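Local coordinates for PAAR motif family protein (Pseudomonas aeruginosa, PDB 6XRF) that is probably a PAAR-domain effector or spike-tip protein of type VI secretion, represented here by the short helical N-terminal part of the whole protein, at residues A6-D11 and A48-G53; G29-A34 and G53-G58. All coordinates share one frame; numbering follows the deposited sequence.

Contact 1 (A6-D11 and A48-G53); sequences AARLGD and AVILAG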
loop_
_atom_site.group_PDB
_atom_site.type_symbol
_atom_site.label_atom_id
_atom_site.label_comp_id
_atom_site.label_asym_id
_atom_site.label_seq_id
_atom_site.Cartn_x
_atom_site.Cartn_y
_atom_site.Cartn_z
ATOM N N ALA C 6 -11.311 -3.906 1.840
ATOM C CA ALA C 6 -10.514 -3.880 3.061
ATOM C C ALA C 6 -10.547 -5.234 3.758
ATOM O O ALA C 6 -9.525 -5.706 4.267
ATOM C CB ALA C 6 -11.017 -2.783 3.999
ATOM N N ALA C 7 -11.714 -5.881 3.782
ATOM C CA ALA C 7 -11.802 -7.213 4.367
ATOM C C ALA C 7 -11.042 -8.226 3.521
ATOM O O ALA C 7 -10.274 -9.040 4.045
ATOM C CB ALA C 7 -13.265 -7.627 4.523
ATOM N N ARG C 8 -11.242 -8.194 2.198
ATOM C CA ARG C 8 -10.509 -9.105 1.327
ATOM C C ARG C 8 -9.006 -8.894 1.473
ATOM O O ARG C 8 -8.243 -9.855 1.630
ATOM C CB ARG C 8 -10.948 -8.918 -0.126
ATOM C CG ARG C 8 -10.387 -9.969 -1.091
ATOM C CD ARG C 8 -10.995 -9.858 -2.490
ATOM N NE ARG C 8 -10.124 -10.456 -3.505
ATOM C CZ ARG C 8 -10.422 -10.564 -4.799
ATOM N NH1 ARG C 8 -11.582 -10.121 -5.265
ATOM N NH2 ARG C 8 -9.556 -11.122 -5.630
ATOM N N LEU C 9 -8.562 -7.634 1.444
ATOM C CA LEU C 9 -7.132 -7.352 1.530
ATOM C C LEU C 9 -6.568 -7.818 2.865
ATOM O O LEU C 9 -5.582 -8.563 2.909
ATOM C CB LEU C 9 -6.878 -5.857 1.329
ATOM C CG LEU C 9 -5.434 -5.423 1.078
ATOM C CD1 LEU C 9 -4.764 -6.247 -0.011
ATOM C CD2 LEU C 9 -5.403 -3.939 0.707
ATOM N N GLY C 10 -7.186 -7.390 3.966
ATOM C CA GLY C 10 -6.704 -7.795 5.276
ATOM C C GLY C 10 -6.680 -9.301 5.446
ATOM O O GLY C 10 -5.773 -9.850 6.078
ATOM N N ASP C 11 -7.674 -9.990 4.883
ATOM C CA ASP C 11 -7.681 -11.447 4.924
ATOM C C ASP C 11 -6.539 -12.024 4.095
ATOM O O ASP C 11 -5.793 -12.892 4.563
ATOM C CB ASP C 11 -9.024 -11.975 4.421
ATOM C CG ASP C 11 -9.121 -13.481 4.499
ATOM O OD1 ASP C 11 -9.280 -14.003 5.622
ATOM O OD2 ASP C 11 -9.036 -14.145 3.443
ATOM N N ALA C 48 -6.619 -1.636 -5.938
ATOM C CA ALA C 48 -5.439 -1.819 -6.779
ATOM C C ALA C 48 -4.548 -2.932 -6.241
ATOM O O ALA C 48 -4.114 -3.817 -6.990
ATOM C CB ALA C 48 -4.656 -0.510 -6.878
ATOM N N VAL C 49 -4.259 -2.901 -4.938
ATOM C CA VAL C 49 -3.373 -3.904 -4.352
ATOM C C VAL C 49 -3.975 -5.296 -4.497
ATOM O O VAL C 49 -3.260 -6.273 -4.754
ATOM C CB VAL C 49 -3.082 -3.552 -2.881
ATOM C CG1 VAL C 49 -2.191 -4.599 -2.239
ATOM C CG2 VAL C 49 -2.430 -2.177 -2.788
ATOM N N ILE C 50 -5.298 -5.410 -4.351
ATOM C CA ILE C 50 -5.958 -6.705 -4.515
ATOM C C ILE C 50 -5.718 -7.246 -5.919
ATOM O O ILE C 50 -5.293 -8.394 -6.099
ATOM C CB ILE C 50 -7.460 -6.580 -4.203
ATOM C CG1 ILE C 50 -7.689 -6.640 -2.688
ATOM C CG2 ILE C 50 -8.256 -7.673 -4.903
ATOM C CD1 ILE C 50 -8.946 -5.944 -2.228
ATOM N N LEU C 51 -5.985 -6.425 -6.937
ATOM C CA LEU C 51 -5.815 -6.873 -8.317
ATOM C C LEU C 51 -4.368 -7.262 -8.596
ATOM O O LEU C 51 -4.108 -8.243 -9.305
ATOM C CB LEU C 51 -6.278 -5.773 -9.273
ATOM C CG LEU C 51 -6.143 -6.009 -10.778
ATOM C CD1 LEU C 51 -7.016 -7.162 -11.239
ATOM C CD2 LEU C 51 -6.496 -4.723 -11.537
ATOM N N ALA C 52 -3.413 -6.504 -8.050
ATOM C CA ALA C 52 -2.005 -6.860 -8.205
ATOM C C ALA C 52 -1.738 -8.274 -7.705
ATOM O O ALA C 52 -0.937 -9.012 -8.297
ATOM C CB ALA C 52 -1.131 -5.850 -7.461
ATOM N N GLY C 53 -2.405 -8.672 -6.620
ATOM C CA GLY C 53 -2.236 -10.023 -6.111
ATOM C C GLY C 53 -2.959 -11.068 -6.943
ATOM O O GLY C 53 -2.462 -12.185 -7.112
#
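Arg8, Leu9, Val49 and Ile50 form a helix-helix packing contact that joins helix 3-14 to helix 45-57 in this all-helical N-terminal part of the protein. The axes of the two segments come within 10.0 Å and cross obliquely at 49°. Leu9 and Ile50 are the nearest residues by backbone, with 6.2 Å between their CA atoms. No hydrogen bond crosses the contact.

Ile50 lies at the centre of the contact and uses both of its branches. Its CG1 arm turns to Leu9, and Ile50 CG1 lies 4.0 Å from Leu9 CD1. The same leucine methyl meets the preceding residue, with Leu9 CD1 3.8 Å from Val49 CG1. Leu9 and Val49 cross at about a right angle. At the tip of the isoleucine, Ile50 CD1 rests 4.1 Å from Leu9 CB. Leu46 extends this apolar patch, touching Ala6 and Leu9. Asp11 OD2 forms a salt bridge with a basic side chain of another protein, and Ala7 packs on an aromatic side chain of that chain.

Arg8 closes the margin. Its chain runs out straight from CG to NE, which carries the guanidinium past Ile50. A salt bridge from Arg8 NE to Glu12 ties the group back to its own helix. Ile50 CG2 lies over one face of the Arg8 guanidinium, 3.5 Å above the plane and displaced toward the rim, and 3.6 Å from Arg8 CZ.

Contact 2 (G29-A34 and G53-G58); sequences GALIGA and GSIAAG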
loop_
_atom_site.group_PDB
_atom_site.type_symbol
_atom_site.label_atom_id
_atom_site.label_comp_id
_atom_site.label_asym_id
_atom_site.label_seq_id
_atom_site.Cartn_x
_atom_site.Cartn_y
_atom_site.Cartn_z
ATOM N N GLY C 29 6.000 -4.300 -7.655
ATOM C CA GLY C 29 5.839 -2.904 -8.021
ATOM C C GLY C 29 5.207 -2.740 -9.390
ATOM O O GLY C 29 4.351 -1.875 -9.594
ATOM N N ALA C 30 5.614 -3.580 -10.346
ATOM C CA ALA C 30 5.073 -3.491 -11.696
ATOM C C ALA C 30 3.605 -3.895 -11.732
ATOM O O ALA C 30 2.800 -3.261 -12.422
ATOM C CB ALA C 30 5.893 -4.366 -12.643
ATOM N N LEU C 31 3.239 -4.948 -11.001
ATOM C CA LEU C 31 1.842 -5.374 -10.977
ATOM C C LEU C 31 0.960 -4.327 -10.302
ATOM O O LEU C 31 -0.133 -4.019 -10.794
ATOM C CB LEU C 31 1.718 -6.724 -10.273
ATOM C CG LEU C 31 2.512 -7.864 -10.917
ATOM C CD1 LEU C 31 2.200 -9.199 -10.250
ATOM C CD2 LEU C 31 2.247 -7.949 -12.415
ATOM N N ILE C 32 1.417 -3.768 -9.180
ATOM C CA ILE C 32 0.658 -2.703 -8.528
ATOM C C ILE C 32 0.533 -1.500 -9.457
ATOM O O ILE C 32 -0.509 -0.837 -9.504
ATOM C CB ILE C 32 1.323 -2.313 -7.194
ATOM C CG1 ILE C 32 1.210 -3.455 -6.181
ATOM C CG2 ILE C 32 0.699 -1.036 -6.653
ATOM C CD1 ILE C 32 2.168 -3.324 -5.000
ATOM N N GLY C 33 1.592 -1.204 -10.212
ATOM C CA GLY C 33 1.566 -0.036 -11.078
ATOM C C GLY C 33 0.571 -0.167 -12.215
ATOM O O GLY C 33 -0.045 0.821 -12.627
ATOM N N ALA C 34 0.401 -1.381 -12.741
ATOM C CA ALA C 34 -0.574 -1.593 -13.803
ATOM C C ALA C 34 -1.995 -1.498 -13.268
ATOM O O ALA C 34 -2.870 -0.906 -13.911
ATOM C CB ALA C 34 -0.345 -2.953 -14.463
ATOM N N GLY C 53 -2.405 -8.672 -6.620
ATOM C CA GLY C 53 -2.236 -10.023 -6.111
ATOM C C GLY C 53 -2.959 -11.068 -6.943
ATOM O O GLY C 53 -2.462 -12.185 -7.112
ATOM N N SER C 54 -4.145 -10.736 -7.459
ATOM C CA SER C 54 -4.806 -11.655 -8.380
ATOM C C SER C 54 -3.970 -11.823 -9.642
ATOM O O SER C 54 -3.815 -12.939 -10.153
ATOM C CB SER C 54 -6.213 -11.161 -8.717
ATOM O OG SER C 54 -6.194 -10.130 -9.688
ATOM N N ILE C 55 -3.412 -10.723 -10.156
ATOM C CA ILE C 55 -2.496 -10.820 -11.290
ATOM C C ILE C 55 -1.324 -11.723 -10.937
ATOM O O ILE C 55 -1.016 -12.682 -11.652
ATOM C CB ILE C 55 -2.012 -9.422 -11.717
ATOM C CG1 ILE C 55 -3.174 -8.609 -12.285
ATOM C CG2 ILE C 55 -0.871 -9.546 -12.728
ATOM C CD1 ILE C 55 -2.810 -7.171 -12.597
ATOM N N ALA C 56 -0.651 -11.430 -9.822
ATOM C CA ALA C 56 0.520 -12.215 -9.448
ATOM C C ALA C 56 0.161 -13.687 -9.290
ATOM O O ALA C 56 0.953 -14.572 -9.643
ATOM C CB ALA C 56 1.135 -11.669 -8.160
ATOM N N ALA C 57 -1.044 -13.971 -8.774
ATOM C CA ALA C 57 -1.431 -15.355 -8.513
ATOM C C ALA C 57 -1.687 -16.120 -9.805
ATOM O O ALA C 57 -1.372 -17.315 -9.900
ATOM C CB ALA C 57 -2.672 -15.394 -7.626
ATOM N N GLY C 58 -2.278 -15.462 -10.797
ATOM C CA GLY C 58 -2.492 -16.096 -12.080
ATOM C C GLY C 58 -1.247 -16.060 -12.937
ATOM O O GLY C 58 -1.206 -15.354 -13.949
#
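Leu31 meets Ile55 and Ala56 through methyl groups, and the contact across the two segments is entirely apolar. The leucine divides its two methyls between two consecutive residues. Leu31 CD2 lies 3.5 Å from Ile55 CG2, and Leu31 CD1 lies 3.4 Å from Ala56 CB. The Leu31 CD1 methyl also approaches the backbone, at 3.5 Å from Ala56 CA. Leu31 CD1 is 4.0 Å from Ile55 CG2, so this isoleucine methyl faces both ends of the leucine fork. The Leu31 and Ile55 side chains slide past each other in opposite directions.

With Ile55 CG1 opposite the carbonyl carbon (chi1 -67°), CG2 stands opposite the backbone N and is the branch that meets Leu31. Leu31 has CG opposite its carbonyl carbon (chi1 -60°), and its fork reaches across to the other helix. The backbones stay apart, with 7.0 Å between Leu31 CA and Ile55 CA.

The contact is helix-on-helix packing between helix 25-37 and the C-terminal end of helix 45-57. Both segments are rich in alanine and glycine, and Leu31 and Ile55 are the large side chains that bridge them.

Hydrogen bonds act within the helices. Ala57 N binds Gly53 O at 2.8 Å, and Gly58 N binds Ser54 O at 3.0 Å, close to where the helix ends. Ser54 OG is hydrogen-bonded to Leu51 O. Leu31 packs on an aromatic side chain, and Ile55 on a basic side chain, of a chain of another protein.

Both contacts use helix 45-57. Contact 1 joins its earlier part to helix 3-14, and contact 2 joins its last turns to helix 25-37, so this helix links the other two. The centres are 11 Å apart. The two contacts share Gly53 and meet where Ala52 packs on Leu31 and Ile32. Contact 1 is a buried contact, an aliphatic patch with Arg8 partly exposed at its margin. Contact 2 is only partly buried and purely aliphatic, as the helix runs out toward exposed Ala57 and Gly58. Neither has a hydrogen bond between its segments. Residues of both contacts also pack against chains of other proteins in the assembly.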